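Local coordinates for phosphatidylethanolamine-binding protein (Plasmodium vivax, PDB 2GZQ) that probably binds phosphatidylethanolamine or related phosphate-bearing ligands, as other members of its family do, at residues 178-181 and 182-185. Numbering follows the deposited sequence.
Sequences AYNV and IQMN
The Y179 ring takes the side chain of Q183 obliquely, with CE1 4.0 Å from the Q183 CG methylene. Both lie on helix 178-184, the last helix of the chain, just before strand 188-198, where i to i+4 spacing brings them together. The two side chains cross at about a right angle, yet the ring and amide planes are only 22° apart. N180 OD1 meets the N-H edge of the Q183 amide, and the two amide planes are 21° apart. Q183 NE2 donates to N180 OD1 at 3.0 Å, and the acceptor lies close to the Q183 amide plane. Q183 bends back over the helix to reach it: CG sits between the backbone N and carbonyl carbon (chi1 66°), and chi2 turns again. N180 ND2 donates to C175 O, and the two bonds together help set the turn of this amide.

Backbone bonds four residues apart join A178 to I182, Y179 to Q183 and N180 to M184, a selenomethionine. The buried side of the helix rests on the mixed sheet, where A178 and I182 touch I143 of strand 138-148.

At the end of the helix N185 leaves helical geometry. Its OD1 accepts from the backbone N of T156. V181 O is gripped twice, from opposite faces of its carbonyl plane: by N185 N at 3.2 Å and, more nearly straight, by N185 ND2 at 2.9 Å.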
loop_
_atom_site.group_PDB
_atom_site.type_symbol
_atom_site.label_atom_id
_atom_site.label_comp_id
_atom_site.label_asym_id
_atom_site.label_seq_id
_atom_site.Cartn_x
_atom_site.Cartn_y
_atom_site.Cartn_z
ATOM N N ALA A 178 -4.983 1.753 7.105
ATOM C CA ALA A 178 -3.751 0.987 7.081
ATOM C C ALA A 178 -2.889 1.317 8.296
ATOM O O ALA A 178 -2.355 0.431 8.934
ATOM C CB ALA A 178 -3.001 1.265 5.825
ATOM N N TYR A 179 -2.749 2.600 8.609
ATOM C CA TYR A 179 -1.916 3.001 9.725
ATOM C C TYR A 179 -2.429 2.338 11.014
ATOM O O TYR A 179 -1.653 1.857 11.842
ATOM C CB TYR A 179 -1.929 4.531 9.852
ATOM C CG TYR A 179 -1.061 5.002 11.001
ATOM C CD1 TYR A 179 -1.596 5.250 12.257
ATOM C CD2 TYR A 179 0.318 5.130 10.847
ATOM C CE1 TYR A 179 -0.800 5.629 13.308
ATOM C CE2 TYR A 179 1.115 5.528 11.898
ATOM C CZ TYR A 179 0.550 5.761 13.121
ATOM O OH TYR A 179 1.305 6.178 14.190
ATOM N N ASN A 180 -3.751 2.326 11.191
ATOM C CA ASN A 180 -4.303 1.704 12.395
ATOM C C ASN A 180 -3.910 0.219 12.493
ATOM O O ASN A 180 -3.496 -0.260 13.548
ATOM C CB ASN A 180 -5.810 1.893 12.461
ATOM C CG ASN A 180 -6.385 1.466 13.788
ATOM O OD1 ASN A 180 -5.828 1.773 14.839
ATOM N ND2 ASN A 180 -7.532 0.790 13.769
ATOM N N VAL A 181 -4.058 -0.497 11.392
ATOM C CA VAL A 181 -3.661 -1.896 11.357
ATOM C C VAL A 181 -2.190 -2.109 11.674
ATOM O O VAL A 181 -1.837 -2.969 12.463
ATOM C CB VAL A 181 -4.030 -2.537 10.022
ATOM C CG1 VAL A 181 -3.443 -3.931 9.904
ATOM C CG2 VAL A 181 -5.553 -2.593 9.876
ATOM N N ILE A 182 -1.342 -1.259 11.119
ATOM C CA ILE A 182 0.071 -1.350 11.357
ATOM C C ILE A 182 0.395 -1.142 12.829
ATOM O O ILE A 182 1.106 -1.930 13.459
ATOM C CB ILE A 182 0.789 -0.347 10.443
ATOM C CG1 ILE A 182 0.695 -0.818 8.992
ATOM C CG2 ILE A 182 2.257 -0.089 10.893
ATOM C CD1 ILE A 182 0.992 0.265 7.975
ATOM N N GLN A 183 -0.156 -0.094 13.417
ATOM C CA GLN A 183 0.243 0.247 14.768
ATOM C C GLN A 183 -0.365 -0.752 15.749
ATOM O O GLN A 183 0.291 -1.135 16.727
ATOM C CB GLN A 183 -0.020 1.717 15.128
ATOM C CG GLN A 183 -1.432 2.090 15.166
ATOM C CD GLN A 183 -2.049 1.805 16.480
ATOM O OE1 GLN A 183 -1.379 1.796 17.502
ATOM N NE2 GLN A 183 -3.341 1.546 16.465
HETATM N N MSE A 184 -1.587 -1.231 15.513
HETATM C CA MSE A 184 -2.200 -2.155 16.452
HETATM C C MSE A 184 -1.537 -3.536 16.427
HETATM O O MSE A 184 -1.699 -4.321 17.365
HETATM C CB MSE A 184 -3.719 -2.228 16.232
HETATM C CG MSE A 184 -4.202 -3.046 15.036
HETATM SE SE MSE A 184 -6.051 -2.443 14.475
HETATM C CE MSE A 184 -6.632 -4.149 13.839
ATOM N N ASN A 185 -0.791 -3.838 15.353
ATOM C CA ASN A 185 -0.003 -5.066 15.239
ATOM C C ASN A 185 1.469 -4.872 15.597
ATOM O O ASN A 185 2.287 -5.756 15.418
ATOM C CB ASN A 185 -0.108 -5.609 13.812
ATOM C CG ASN A 185 -1.366 -6.373 13.591
ATOM O OD1 ASN A 185 -1.471 -7.534 13.996
ATOM N ND2 ASN A 185 -2.375 -5.716 13.032
#